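Local coordinates for protein putative secreted lipase (Streptomyces sp. W007, PDB 5H6B) that hydrolyses triacylglycerol esters as a thermostable secreted lipase, probably built on the alpha/beta-hydrolase fold, at residues 74-82 against 160-170; 135-146 against 200-211. One frame throughout, in Å; residues are numbered along the deposited sequence.

Contact 1: residues 74-82 against 160-170; sequences FHGLGPIDK and ISDNTPGLADQ. With ZN (zinc ion), chain C.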
loop_
_atom_site.group_PDB
_atom_site.type_symbol
_atom_site.label_atom_id
_atom_site.label_comp_id
_atom_site.label_asym_id
_atom_site.label_seq_id
_atom_site.Cartn_x
_atom_site.Cartn_y
_atom_site.Cartn_z
ATOM N N PHE A 74 -11.724 11.471 0.587
ATOM C CA PHE A 74 -10.336 11.713 1.001
ATOM C C PHE A 74 -10.080 11.144 2.394
ATOM O O PHE A 74 -10.387 11.792 3.399
ATOM C CB PHE A 74 -10.018 13.206 0.992
ATOM C CG PHE A 74 -10.447 13.922 -0.268
ATOM C CD1 PHE A 74 -9.824 13.658 -1.480
ATOM C CD2 PHE A 74 -11.479 14.861 -0.237
ATOM C CE1 PHE A 74 -10.203 14.327 -2.643
ATOM C CE2 PHE A 74 -11.866 15.540 -1.388
ATOM C CZ PHE A 74 -11.226 15.279 -2.595
ATOM N N HIS A 75 -9.540 9.921 2.451
ATOM C CA HIS A 75 -9.344 9.214 3.728
ATOM C C HIS A 75 -7.862 9.156 4.121
ATOM O O HIS A 75 -7.078 9.971 3.644
ATOM C CB HIS A 75 -9.991 7.829 3.658
ATOM C CG HIS A 75 -11.357 7.843 3.055
ATOM N ND1 HIS A 75 -12.293 8.789 3.392
ATOM C CD2 HIS A 75 -11.954 7.018 2.165
ATOM C CE1 HIS A 75 -13.412 8.551 2.729
ATOM N NE2 HIS A 75 -13.232 7.484 1.977
ATOM N N GLY A 76 -7.490 8.243 5.017
ATOM C CA GLY A 76 -6.164 8.251 5.613
ATOM C C GLY A 76 -5.920 9.447 6.507
ATOM O O GLY A 76 -4.778 9.885 6.650
ATOM N N LEU A 77 -6.984 9.973 7.119
ATOM C CA LEU A 77 -6.892 11.171 7.946
ATOM C C LEU A 77 -6.998 10.949 9.450
ATOM O O LEU A 77 -6.496 11.763 10.217
ATOM C CB LEU A 77 -7.957 12.178 7.526
ATOM C CG LEU A 77 -7.878 12.666 6.088
ATOM C CD1 LEU A 77 -8.957 13.710 5.872
ATOM C CD2 LEU A 77 -6.498 13.226 5.765
ATOM N N GLY A 78 -7.641 9.873 9.877
ATOM C CA GLY A 78 -7.706 9.536 11.283
ATOM C C GLY A 78 -6.420 8.915 11.826
ATOM O O GLY A 78 -5.448 8.705 11.085
ATOM N N PRO A 79 -6.399 8.628 13.137
ATOM C CA PRO A 79 -5.197 8.089 13.760
ATOM C C PRO A 79 -4.768 6.772 13.135
ATOM O O PRO A 79 -5.600 5.890 12.910
ATOM C CB PRO A 79 -5.606 7.896 15.226
ATOM C CG PRO A 79 -6.713 8.854 15.447
ATOM C CD PRO A 79 -7.437 8.958 14.132
ATOM N N ILE A 80 -3.476 6.640 12.855
ATOM C CA ILE A 80 -3.021 5.508 12.039
ATOM C C ILE A 80 -3.138 4.175 12.799
ATOM O O ILE A 80 -3.372 3.135 12.175
ATOM C CB ILE A 80 -1.622 5.758 11.408
ATOM C CG1 ILE A 80 -1.666 7.069 10.603
ATOM C CG2 ILE A 80 -1.218 4.592 10.503
ATOM C CD1 ILE A 80 -0.464 7.369 9.755
ATOM N N ASP A 81 -3.029 4.204 14.129
ATOM C CA ASP A 81 -3.298 2.991 14.929
ATOM C C ASP A 81 -4.731 2.502 14.762
ATOM O O ASP A 81 -4.949 1.309 14.595
ATOM C CB ASP A 81 -2.930 3.149 16.420
ATOM C CG ASP A 81 -3.599 4.343 17.093
ATOM O OD1 ASP A 81 -4.172 5.203 16.398
ATOM O OD2 ASP A 81 -3.513 4.447 18.333
ATOM N N LYS A 82 -5.702 3.416 14.752
ATOM C CA LYS A 82 -7.103 3.055 14.449
ATOM C C LYS A 82 -7.237 2.522 13.021
ATOM O O LYS A 82 -7.986 1.569 12.768
ATOM C CB LYS A 82 -8.061 4.248 14.608
ATOM C CG LYS A 82 -8.075 4.928 15.968
ATOM C CD LYS A 82 -8.521 4.005 17.085
ATOM C CE LYS A 82 -8.540 4.762 18.399
ATOM N NZ LYS A 82 -9.117 3.926 19.482
ATOM N N ILE A 160 -8.418 20.107 6.785
ATOM C CA ILE A 160 -7.256 19.532 7.485
ATOM C C ILE A 160 -6.346 20.602 8.066
ATOM O O ILE A 160 -6.491 21.783 7.777
ATOM C CB ILE A 160 -6.441 18.558 6.587
ATOM C CG1 ILE A 160 -5.947 19.228 5.295
ATOM C CG2 ILE A 160 -7.264 17.315 6.257
ATOM C CD1 ILE A 160 -4.502 19.665 5.343
ATOM N N SER A 161 -5.432 20.164 8.921
ATOM C CA SER A 161 -4.421 21.041 9.508
ATOM C C SER A 161 -3.212 20.198 9.861
ATOM O O SER A 161 -3.231 18.973 9.706
ATOM C CB SER A 161 -4.969 21.702 10.783
ATOM O OG SER A 161 -5.236 20.730 11.792
ATOM N N ASP A 162 -2.189 20.858 10.389
ATOM C CA ASP A 162 -1.030 20.167 10.972
ATOM C C ASP A 162 -1.399 19.164 12.069
ATOM O O ASP A 162 -0.649 18.231 12.299
ATOM C CB ASP A 162 -0.015 21.180 11.529
ATOM C CG ASP A 162 0.542 22.129 10.457
ATOM O OD1 ASP A 162 0.239 21.979 9.253
ATOM O OD2 ASP A 162 1.296 23.045 10.831
ATOM N N ASN A 163 -2.540 19.348 12.736
ATOM C CA ASN A 163 -2.997 18.422 13.777
ATOM C C ASN A 163 -3.908 17.292 13.301
ATOM O O ASN A 163 -4.351 16.488 14.123
ATOM C CB ASN A 163 -3.740 19.197 14.878
ATOM C CG ASN A 163 -2.892 20.282 15.493
ATOM O OD1 ASN A 163 -1.849 20.004 16.074
ATOM N ND2 ASN A 163 -3.326 21.527 15.362
ATOM N N THR A 164 -4.223 17.222 12.007
ATOM C CA THR A 164 -5.064 16.121 11.501
ATOM C C THR A 164 -4.246 14.848 11.762
ATOM O O THR A 164 -3.097 14.795 11.343
ATOM C CB THR A 164 -5.430 16.297 10.015
ATOM O OG1 THR A 164 -6.078 17.563 9.838
ATOM C CG2 THR A 164 -6.353 15.197 9.537
ATOM N N PRO A 165 -4.798 13.883 12.535
ATOM C CA PRO A 165 -3.961 12.810 13.112
ATOM C C PRO A 165 -3.276 11.889 12.095
ATOM O O PRO A 165 -2.128 11.542 12.291
ATOM C CB PRO A 165 -4.953 11.999 13.971
ATOM C CG PRO A 165 -6.102 12.906 14.217
ATOM C CD PRO A 165 -6.200 13.770 12.990
ATOM N N GLY A 166 -3.994 11.499 11.040
ATOM C CA GLY A 166 -3.417 10.774 9.917
ATOM C C GLY A 166 -2.218 11.441 9.248
ATOM O O GLY A 166 -1.374 10.756 8.691
ATOM N N LEU A 167 -2.135 12.773 9.300
ATOM C CA LEU A 167 -0.966 13.499 8.810
ATOM C C LEU A 167 0.140 13.613 9.855
ATOM O O LEU A 167 1.328 13.393 9.530
ATOM C CB LEU A 167 -1.357 14.883 8.306
ATOM C CG LEU A 167 -2.533 14.956 7.323
ATOM C CD1 LEU A 167 -2.703 16.396 6.870
ATOM C CD2 LEU A 167 -2.355 14.037 6.126
ATOM N N ALA A 168 -0.226 13.948 11.101
ATOM C CA ALA A 168 0.774 14.146 12.159
ATOM C C ALA A 168 1.483 12.841 12.524
ATOM O O ALA A 168 2.674 12.843 12.821
ATOM C CB ALA A 168 0.143 14.788 13.402
ATOM N N ASP A 169 0.732 11.740 12.500
ATOM C CA ASP A 169 1.267 10.409 12.732
ATOM C C ASP A 169 2.302 9.967 11.681
ATOM O O ASP A 169 3.120 9.107 11.967
ATOM C CB ASP A 169 0.126 9.361 12.779
ATOM C CG ASP A 169 -0.652 9.358 14.099
ATOM O OD1 ASP A 169 -0.280 10.076 15.046
ATOM O OD2 ASP A 169 -1.657 8.617 14.195
ATOM N N GLN A 170 2.251 10.520 10.472
ATOM C CA GLN A 170 3.243 10.203 9.437
ATOM C C GLN A 170 4.557 10.993 9.569
ATOM O O GLN A 170 5.502 10.707 8.831
ATOM C CB GLN A 170 2.658 10.402 8.030
ATOM C CG GLN A 170 1.499 9.469 7.722
ATOM C CD GLN A 170 0.931 9.671 6.324
ATOM O OE1 GLN A 170 -0.156 10.224 6.135
ATOM N NE2 GLN A 170 1.672 9.246 5.352
HETATM ZN ZN ZN C . -14.753 6.216 1.153
#
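Leu77 and Gly166 bring the two backbones together, their CA atoms 4.0 Å apart. Gly166 has no side chain to hold the segments apart, and its N donates to Leu77 O at 2.6 Å. The N-H approaches from above the carbonyl plane. The Leu77 side chain crosses Ile160 at about a right angle, and Leu77 CD1 lies 4.0 Å from Ile160 CG2. Thr164 CG2 lies against Leu77 O and CB. Pro79 and Pro165 lie side by side, pointing the same way, with Pro79 CG 3.9 Å from Pro165 CB. The second polar tie is at the start of helix 80-98. Ile80 N gives Asp169 OD2 a nearly straight bond of 3.0 Å (170° at the hydrogen), on the anti lone pair of the carboxylate oxygen. Ile80 CG1 is anti to its own carbonyl carbon (chi1 -55°), which carries the branch past Asp169 CB at 3.6 Å. From there Ile80 CD1 reaches Gln170 CG at 3.5 Å. With an alanine in place of Asp169, Ile80 N would probably be left without its side-chain acceptor, and the first turn of helix 80-98 less firmly tied to 160-170. His75 takes no part in this packing; its NE2 binds a zinc ion at 2.1 Å, together with Asp64. Thus the loop leading into helix 80-98 packs on the short helix 165-168. Ile80 also touches Gln110 and Met113 of helix 110-113, and Phe176 of helix 175-181 meets both Ile80 and Asp169.

Contact 2: residues 135-146 against 200-211; sequences APDNHGTTLLGL and DQVVTPYRTQYL. With ZN (zinc ion), chain D.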
loop_
_atom_site.group_PDB
_atom_site.type_symbol
_atom_site.label_atom_id
_atom_site.label_comp_id
_atom_site.label_asym_id
_atom_site.label_seq_id
_atom_site.Cartn_x
_atom_site.Cartn_y
_atom_site.Cartn_z
ATOM N N ALA A 135 5.697 3.330 -3.051
ATOM C CA ALA A 135 6.057 4.588 -2.424
ATOM C C ALA A 135 5.687 4.685 -0.941
ATOM O O ALA A 135 5.190 5.711 -0.501
ATOM C CB ALA A 135 5.486 5.748 -3.220
ATOM N N PRO A 136 5.939 3.621 -0.156
ATOM C CA PRO A 136 5.488 3.639 1.244
ATOM C C PRO A 136 6.352 4.544 2.139
ATOM O O PRO A 136 7.585 4.502 2.027
ATOM C CB PRO A 136 5.656 2.187 1.661
ATOM C CG PRO A 136 6.847 1.721 0.878
ATOM C CD PRO A 136 6.788 2.444 -0.433
ATOM N N ASP A 137 5.742 5.363 2.999
ATOM C CA ASP A 137 6.551 6.173 3.933
ATOM C C ASP A 137 6.903 5.408 5.202
ATOM O O ASP A 137 6.474 5.761 6.309
ATOM C CB ASP A 137 5.930 7.544 4.226
ATOM C CG ASP A 137 4.517 7.478 4.838
ATOM O OD1 ASP A 137 3.755 6.495 4.667
ATOM O OD2 ASP A 137 4.174 8.477 5.480
ATOM N N ASN A 138 7.760 4.395 5.045
ATOM C CA ASN A 138 8.000 3.394 6.120
ATOM C C ASN A 138 8.718 3.939 7.365
ATOM O O ASN A 138 8.600 3.348 8.448
ATOM C CB ASN A 138 8.702 2.138 5.567
ATOM C CG ASN A 138 7.718 1.153 4.933
ATOM O OD1 ASN A 138 6.714 0.808 5.550
ATOM N ND2 ASN A 138 8.017 0.670 3.722
ATOM N N HIS A 139 9.450 5.045 7.200
ATOM C CA HIS A 139 10.012 5.806 8.329
ATOM C C HIS A 139 9.516 7.244 8.344
ATOM O O HIS A 139 10.211 8.154 8.792
ATOM C CB HIS A 139 11.539 5.719 8.307
ATOM C CG HIS A 139 12.006 4.320 8.128
ATOM N ND1 HIS A 139 12.166 3.759 6.886
ATOM C CD2 HIS A 139 12.212 3.330 9.018
ATOM C CE1 HIS A 139 12.513 2.498 7.016
ATOM N NE2 HIS A 139 12.550 2.215 8.298
ATOM N N GLY A 140 8.279 7.422 7.892
ATOM C CA GLY A 140 7.607 8.686 7.980
ATOM C C GLY A 140 8.096 9.635 6.934
ATOM O O GLY A 140 8.822 9.236 6.039
ATOM N N THR A 141 7.683 10.888 7.070
ATOM C CA THR A 141 7.968 11.956 6.113
ATOM C C THR A 141 7.860 13.302 6.861
ATOM O O THR A 141 8.000 13.328 8.081
ATOM C CB THR A 141 7.004 11.870 4.904
ATOM O OG1 THR A 141 7.302 12.903 3.970
ATOM C CG2 THR A 141 5.518 12.007 5.320
ATOM N N THR A 142 7.621 14.401 6.151
ATOM C CA THR A 142 7.360 15.709 6.777
ATOM C C THR A 142 5.980 16.246 6.389
ATOM O O THR A 142 5.390 15.848 5.359
ATOM C CB THR A 142 8.430 16.753 6.385
ATOM O OG1 THR A 142 8.340 17.041 4.987
ATOM C CG2 THR A 142 9.845 16.235 6.696
ATOM N N LEU A 143 5.469 17.159 7.219
ATOM C CA LEU A 143 4.221 17.852 6.908
ATOM C C LEU A 143 4.339 18.598 5.578
ATOM O O LEU A 143 3.378 18.630 4.808
ATOM C CB LEU A 143 3.794 18.796 8.036
ATOM C CG LEU A 143 3.282 18.126 9.314
ATOM C CD1 LEU A 143 3.111 19.169 10.407
ATOM C CD2 LEU A 143 1.975 17.379 9.079
ATOM N N LEU A 144 5.527 19.144 5.310
ATOM C CA LEU A 144 5.847 19.834 4.045
ATOM C C LEU A 144 5.729 18.899 2.839
ATOM O O LEU A 144 5.106 19.246 1.828
ATOM C CB LEU A 144 7.272 20.422 4.108
ATOM C CG LEU A 144 7.805 21.206 2.899
ATOM C CD1 LEU A 144 6.957 22.458 2.649
ATOM C CD2 LEU A 144 9.276 21.563 3.107
ATOM N N GLY A 145 6.346 17.724 2.960
ATOM C CA GLY A 145 6.188 16.647 1.989
ATOM C C GLY A 145 4.727 16.268 1.746
ATOM O O GLY A 145 4.294 16.152 0.600
ATOM N N LEU A 146 3.961 16.121 2.819
ATOM C CA LEU A 146 2.534 15.795 2.687
ATOM C C LEU A 146 1.731 16.894 2.005
ATOM O O LEU A 146 0.780 16.591 1.270
ATOM C CB LEU A 146 1.920 15.437 4.038
ATOM C CG LEU A 146 2.483 14.144 4.659
ATOM C CD1 LEU A 146 2.108 14.068 6.136
ATOM C CD2 LEU A 146 2.000 12.901 3.915
ATOM N N ASP A 200 10.360 10.901 -6.220
ATOM C CA ASP A 200 9.397 11.102 -5.145
ATOM C C ASP A 200 9.601 12.472 -4.494
ATOM O O ASP A 200 10.657 12.754 -3.963
ATOM C CB ASP A 200 9.487 9.992 -4.109
ATOM C CG ASP A 200 8.198 9.829 -3.305
ATOM O OD1 ASP A 200 7.731 10.845 -2.735
ATOM O OD2 ASP A 200 7.670 8.679 -3.215
ATOM N N GLN A 201 8.560 13.302 -4.541
ATOM C CA GLN A 201 8.570 14.650 -3.951
ATOM C C GLN A 201 7.934 14.744 -2.553
ATOM O O GLN A 201 8.048 15.778 -1.894
ATOM C CB GLN A 201 7.891 15.633 -4.925
ATOM C CG GLN A 201 6.345 15.656 -4.949
ATOM C CD GLN A 201 5.683 14.503 -5.701
ATOM O OE1 GLN A 201 6.186 13.367 -5.712
ATOM N NE2 GLN A 201 4.522 14.783 -6.313
ATOM N N VAL A 202 7.242 13.684 -2.131
ATOM C CA VAL A 202 6.435 13.651 -0.894
ATOM C C VAL A 202 7.172 13.003 0.273
ATOM O O VAL A 202 6.976 13.398 1.418
ATOM C CB VAL A 202 5.126 12.830 -1.113
ATOM C CG1 VAL A 202 4.350 12.598 0.196
ATOM C CG2 VAL A 202 4.243 13.498 -2.158
ATOM N N VAL A 203 7.966 11.972 -0.025
ATOM C CA VAL A 203 8.601 11.109 0.976
ATOM C C VAL A 203 10.067 11.056 0.607
ATOM O O VAL A 203 10.478 10.228 -0.216
ATOM C CB VAL A 203 8.030 9.678 0.945
ATOM C CG1 VAL A 203 8.708 8.815 1.997
ATOM C CG2 VAL A 203 6.520 9.687 1.123
ATOM N N THR A 204 10.832 11.972 1.191
ATOM C CA THR A 204 12.243 12.121 0.895
ATOM C C THR A 204 13.083 12.057 2.185
ATOM O O THR A 204 12.570 12.349 3.272
ATOM C CB THR A 204 12.538 13.443 0.169
ATOM O OG1 THR A 204 12.096 14.538 0.972
ATOM C CG2 THR A 204 11.851 13.482 -1.187
ATOM N N PRO A 205 14.350 11.645 2.083
ATOM C CA PRO A 205 14.933 11.057 0.865
ATOM C C PRO A 205 14.230 9.733 0.556
ATOM O O PRO A 205 13.778 9.050 1.480
ATOM C CB PRO A 205 16.409 10.851 1.237
ATOM C CG PRO A 205 16.631 11.673 2.477
ATOM C CD PRO A 205 15.318 11.672 3.194
ATOM N N TYR A 206 14.081 9.412 -0.727
ATOM C CA TYR A 206 13.221 8.280 -1.132
ATOM C C TYR A 206 13.680 6.925 -0.573
ATOM O O TYR A 206 12.864 6.022 -0.407
ATOM C CB TYR A 206 13.073 8.217 -2.655
ATOM C CG TYR A 206 14.262 7.649 -3.368
ATOM C CD1 TYR A 206 14.376 6.270 -3.553
ATOM C CD2 TYR A 206 15.291 8.477 -3.853
ATOM C CE1 TYR A 206 15.477 5.716 -4.185
ATOM C CE2 TYR A 206 16.385 7.927 -4.521
ATOM C CZ TYR A 206 16.465 6.540 -4.678
ATOM O OH TYR A 206 17.523 5.941 -5.321
ATOM N N ARG A 207 14.982 6.799 -0.308
ATOM C CA ARG A 207 15.574 5.622 0.362
ATOM C C ARG A 207 14.961 5.255 1.716
ATOM O O ARG A 207 14.930 4.086 2.056
ATOM C CB ARG A 207 17.100 5.795 0.518
ATOM C CG ARG A 207 17.833 5.621 -0.799
ATOM C CD ARG A 207 19.335 5.509 -0.611
ATOM N NE ARG A 207 19.985 4.878 -1.766
ATOM C CZ ARG A 207 20.372 5.510 -2.882
ATOM N NH1 ARG A 207 20.185 6.827 -3.055
ATOM N NH2 ARG A 207 20.965 4.810 -3.852
ATOM N N THR A 208 14.438 6.231 2.451
ATOM C CA THR A 208 13.718 5.948 3.695
ATOM C C THR A 208 12.418 5.143 3.489
ATOM O O THR A 208 11.825 4.658 4.459
ATOM C CB THR A 208 13.348 7.235 4.466
ATOM O OG1 THR A 208 12.499 8.065 3.656
ATOM C CG2 THR A 208 14.602 8.016 4.885
ATOM N N GLN A 209 11.975 5.006 2.240
ATOM C CA GLN A 209 10.833 4.154 1.914
ATOM C C GLN A 209 11.212 2.677 1.998
ATOM O O GLN A 209 10.374 1.840 2.317
ATOM C CB GLN A 209 10.309 4.469 0.519
ATOM C CG GLN A 209 9.888 5.922 0.341
ATOM C CD GLN A 209 9.536 6.232 -1.088
ATOM O OE1 GLN A 209 9.150 5.346 -1.853
ATOM N NE2 GLN A 209 9.684 7.493 -1.471
ATOM N N TYR A 210 12.482 2.378 1.705
ATOM C CA TYR A 210 12.997 1.012 1.718
ATOM C C TYR A 210 12.948 0.376 3.099
ATOM O O TYR A 210 13.142 1.049 4.104
ATOM C CB TYR A 210 14.445 0.956 1.221
ATOM C CG TYR A 210 14.671 1.283 -0.229
ATOM C CD1 TYR A 210 13.683 1.060 -1.203
ATOM C CD2 TYR A 210 15.913 1.769 -0.653
ATOM C CE1 TYR A 210 13.928 1.354 -2.533
ATOM C CE2 TYR A 210 16.165 2.060 -1.985
ATOM C CZ TYR A 210 15.163 1.843 -2.915
ATOM O OH TYR A 210 15.378 2.131 -4.231
ATOM N N LEU A 211 12.678 -0.930 3.112
ATOM C CA LEU A 211 12.691 -1.737 4.313
ATOM C C LEU A 211 14.003 -2.533 4.413
ATOM O O LEU A 211 14.723 -2.721 3.443
ATOM C CB LEU A 211 11.500 -2.689 4.319
ATOM C CG LEU A 211 10.117 -2.053 4.496
ATOM C CD1 LEU A 211 9.041 -3.060 4.117
ATOM C CD2 LEU A 211 9.875 -1.568 5.910
HETATM ZN ZN ZN D . 13.822 0.818 9.530
HETATM O O HOH W 1 9.787 6.761 5.076
#
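Asn138 and Gln209 lie opposite each other with CA atoms 5.1 Å apart, and at the other end Gly145 and Val202 come to 4.2 Å. A loop ending in the first turn of helix 143-147 runs past a loop containing the 3-10 turn 206-209. Three side chains of 135-146 donate to backbone carbonyls of 200-211. Asn138 ND2 bonds Gln209 O at 3.0 Å, almost straight (172°) and in the carbonyl plane. The Leu211 and Asn138 side chains cross at about a right angle. His139 ND1 bonds Thr208 O at 2.6 Å, with the oxygen in the ring plane. Its NE2 binds a zinc ion at 2.3 Å, so the ring's rotation is fixed. Thr141 OG1 stands anti to its backbone N (chi1 -179°) and donates to Val202 O at 2.6 Å. Val203 packs both methyls on Asp137 CB. Gln209 NE2 donates to Val203 O, in the carbonyl plane and on a lone pair, and weakly to Asp200 OD2; its CB and CG lie against Pro136 O. A water joins His139 N to Gly140 O. Asp200 OD1 accepts from Val202 N, an Asx turn, and from Val203 N, an Asx motif, while OD2 bonds His232 ND1. This fits the acid of a Ser-His-Asp triad. Asp185 shares the zinc with His139. Ala135, Val202 and Val203 lie against His232 of helix 232-237, and Pro136 and Leu211 rest on strand 191-196.

The two contacts lie side by side, their centres about 16 Å apart, and their segments alternate along the chain. They meet where 160-170 borders 135-146. Gln170 O is 2.8 Å from Thr141 N, a probable hydrogen bond. Leu146 CD1 packs on Leu167 O at 3.5 Å, and Leu143 CD1 meets Asp162 CB at 3.9 Å. Contact 2 reaches the presumed active site directly. Contact 1 comes near it only through the side chain of Gln170, which does not touch the triad residues. The zinc ion at His75 and the zinc ion at His139 are 30.3 Å apart.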